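Side-chain contact in avidin-related protein 4/5 (Gallus gallus, PDB 2OF8), which probably binds biotin tightly, and here holds the 4-nitroanilide of biotin in its pocket: residues V66-F70 against S71-T75. The protein carries 2 engineered substitutions. Sequence-based numbering, arbitrary orientation. Where two conformers were deposited one is given.
Sequences VHWNF and SESTT. With BNI (5-(2-oxo-hexahydro-thieno[3,4-D]imidazol-6-yl)-pentanoic acid (4-nitro-phenyl)-amide), chain C.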
loop_
_atom_site.group_PDB
_atom_site.type_symbol
_atom_site.label_atom_id
_atom_site.label_comp_id
_atom_site.label_asym_id
_atom_site.label_seq_id
_atom_site.Cartn_x
_atom_site.Cartn_y
_atom_site.Cartn_z
ATOM N N VAL A 66 0.111 15.992 -4.591
ATOM C CA VAL A 66 1.048 16.694 -5.451
ATOM C C VAL A 66 0.631 16.458 -6.897
ATOM O O VAL A 66 0.588 15.320 -7.376
ATOM C CB VAL A 66 2.499 16.218 -5.263
ATOM C CG1 VAL A 66 3.433 17.062 -6.131
ATOM C CG2 VAL A 66 2.913 16.286 -3.804
ATOM N N HIS A 67 0.314 17.552 -7.589
ATOM C CA HIS A 67 0.039 17.528 -9.017
ATOM C C HIS A 67 1.362 17.795 -9.730
ATOM O O HIS A 67 1.830 18.935 -9.803
ATOM C CB HIS A 67 -1.024 18.580 -9.363
ATOM C CG HIS A 67 -1.082 18.957 -10.808
ATOM N ND1 HIS A 67 -2.152 18.702 -11.638
ATOM C CD2 HIS A 67 -0.189 19.647 -11.554
ATOM C CE1 HIS A 67 -1.900 19.209 -12.836
ATOM N NE2 HIS A 67 -0.705 19.765 -12.814
ATOM N N TRP A 68 1.995 16.743 -10.234
ATOM C CA TRP A 68 3.273 16.902 -10.915
ATOM C C TRP A 68 3.050 17.733 -12.177
ATOM O O TRP A 68 2.168 17.440 -12.973
ATOM C CB TRP A 68 3.896 15.542 -11.242
ATOM C CG TRP A 68 4.063 14.718 -10.012
ATOM C CD1 TRP A 68 3.350 13.611 -9.674
ATOM C CD2 TRP A 68 4.932 14.988 -8.898
ATOM N NE1 TRP A 68 3.736 13.149 -8.441
ATOM C CE2 TRP A 68 4.703 13.979 -7.940
ATOM C CE3 TRP A 68 5.902 15.961 -8.623
ATOM C CZ2 TRP A 68 5.392 13.920 -6.734
ATOM C CZ3 TRP A 68 6.592 15.903 -7.420
ATOM C CH2 TRP A 68 6.339 14.888 -6.493
ATOM N N ASN A 69 3.859 18.770 -12.363
ATOM C CA ASN A 69 3.673 19.683 -13.489
ATOM C C ASN A 69 4.379 19.219 -14.752
ATOM O O ASN A 69 4.304 19.888 -15.780
ATOM C CB ASN A 69 4.153 21.088 -13.122
ATOM C CG ASN A 69 3.094 21.913 -12.416
ATOM O OD1 ASN A 69 1.971 21.469 -12.172
ATOM N ND2 ASN A 69 3.459 23.143 -12.081
ATOM N N PHE A 70 5.061 18.082 -14.666
ATOM C CA PHE A 70 5.886 17.548 -15.750
ATOM C C PHE A 70 5.502 16.117 -16.117
ATOM O O PHE A 70 6.185 15.478 -16.913
ATOM C CB PHE A 70 7.369 17.607 -15.346
ATOM C CG PHE A 70 7.674 16.851 -14.087
ATOM C CD1 PHE A 70 7.542 17.454 -12.851
ATOM C CD2 PHE A 70 8.072 15.524 -14.139
ATOM C CE1 PHE A 70 7.804 16.751 -11.684
ATOM C CE2 PHE A 70 8.333 14.821 -12.967
ATOM C CZ PHE A 70 8.195 15.439 -11.748
ATOM N N SER A 71 4.419 15.618 -15.520
ATOM C CA SER A 71 3.981 14.240 -15.686
ATOM C C SER A 71 2.457 14.221 -15.642
ATOM O O SER A 71 1.844 15.136 -15.105
ATOM C CB SER A 71 4.551 13.400 -14.529
ATOM O OG SER A 71 4.115 12.053 -14.520
ATOM N N GLU A 72 1.853 13.164 -16.170
ATOM C CA GLU A 72 0.412 12.938 -16.015
ATOM C C GLU A 72 0.051 12.211 -14.725
ATOM O O GLU A 72 -1.127 11.986 -14.454
ATOM C CB GLU A 72 -0.133 12.172 -17.227
ATOM C CG GLU A 72 -0.062 12.943 -18.529
ATOM C CD GLU A 72 -0.743 14.283 -18.424
ATOM O OE1 GLU A 72 -1.906 14.330 -17.956
ATOM O OE2 GLU A 72 -0.107 15.297 -18.780
ATOM N N SER A 73 1.066 11.848 -13.942
ATOM C CA SER A 73 0.886 11.145 -12.682
ATOM C C SER A 73 0.547 12.110 -11.531
ATOM O O SER A 73 0.711 13.324 -11.649
ATOM C CB SER A 73 2.138 10.314 -12.353
ATOM O OG SER A 73 3.270 11.127 -12.089
ATOM N N THR A 74 0.085 11.538 -10.423
ATOM C CA THR A 74 -0.260 12.269 -9.206
ATOM C C THR A 74 0.241 11.467 -8.013
ATOM O O THR A 74 0.134 10.247 -8.034
ATOM C CB THR A 74 -1.788 12.420 -9.100
ATOM O OG1 THR A 74 -2.275 13.209 -10.196
ATOM C CG2 THR A 74 -2.183 13.170 -7.831
ATOM N N THR A 75 0.767 12.129 -6.988
ATOM C CA THR A 75 1.077 11.446 -5.727
ATOM C C THR A 75 0.238 12.001 -4.597
ATOM O O THR A 75 0.022 13.204 -4.516
ATOM C CB THR A 75 2.558 11.575 -5.379
ATOM O OG1 THR A 75 3.307 11.033 -6.468
ATOM C CG2 THR A 75 2.931 10.764 -4.125
HETATM C C1 BNI C . 6.917 10.555 -11.431
HETATM C C10 BNI C . 6.582 11.923 -10.822
HETATM C C9 BNI C . 7.432 12.243 -9.597
HETATM C C8 BNI C . 7.166 11.267 -8.460
HETATM C C7 BNI C . 8.184 11.416 -7.348
HETATM C C2 BNI C . 7.905 10.393 -6.186
HETATM C C6 BNI C . 6.932 9.563 -3.997
HETATM C C4 BNI C . 9.064 10.253 -5.155
HETATM C C5 BNI C . 8.455 9.683 -3.860
HETATM C C3 BNI C . 9.531 11.670 -3.403
HETATM O O2 BNI C . 8.076 10.163 -11.526
HETATM O O3 BNI C . 9.981 12.647 -2.750
HETATM N N1 BNI C . 8.853 10.653 -2.871
HETATM N N2 BNI C . 9.652 11.504 -4.715
HETATM S S1 BNI C . 6.475 10.887 -5.158
HETATM N N17 BNI C . 5.924 9.746 -11.804
HETATM C C18 BNI C . 5.923 8.513 -12.404
HETATM C C20 BNI C . 5.060 8.239 -13.508
HETATM C C21 BNI C . 5.072 6.934 -14.116
HETATM C C22 BNI C . 5.972 5.902 -13.615
HETATM C C23 BNI C . 6.839 6.179 -12.510
HETATM C C24 BNI C . 6.827 7.469 -11.904
HETATM N N25 BNI C . 5.971 4.542 -14.279
HETATM O O26 BNI C . 5.244 4.299 -15.198
HETATM O O27 BNI C . 6.693 3.665 -13.903
HETATM O O HOH W 1 -3.209 15.971 -9.755
#
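The indole of Trp68 meets Thr75 and Ser73 along its edge and carries a different partner on each face. Over the centre of one face lies the ligand's aliphatic chain, C9 standing 3.6 Å above the plane; the opposite face rests, nearer its rim, on CG1 of Val66. At the edge, NE1 of Trp68 donates a 2.9 Å hydrogen bond to OG1 of Thr75, an in-plane bond that, with the contacts on both faces, probably limits the turning of the indole. The ring reaches this place because CG is anti to the carbonyl carbon of Trp68 (chi1 -57°), and CD1 comes 3.3 Å from the carbonyl O of Ser73. CB of Trp68 lies over one face of the Phe70 ring, offset toward its rim, and CZ of Phe70 is 3.9 Å from C9 of the ligand. Replacing Trp68 by alanine is likely to cost the Thr75 hydroxyl the indole N-H and open a gap between the ligand chain and Val66. In the conformer described, OG of Ser73 accepts a 3.0 Å hydrogen bond from N17 of the ligand and is hydrogen-bonded at 2.7 Å to OG of Ser71, a neighbouring pocket hydroxyl that may help hold it in position. The example illustrates how an avidin-type barrel draws an aromatic wall and ligand-facing hydroxyls from one hairpin. Val66 and Thr75, an antiparallel hydrogen-bonded pair, form its base, joining strands 61-67 and 74-83; strand 89-98 packs on Trp68 and Thr75 through Leu97, while strand 47-53 meets Val66 through Leu49.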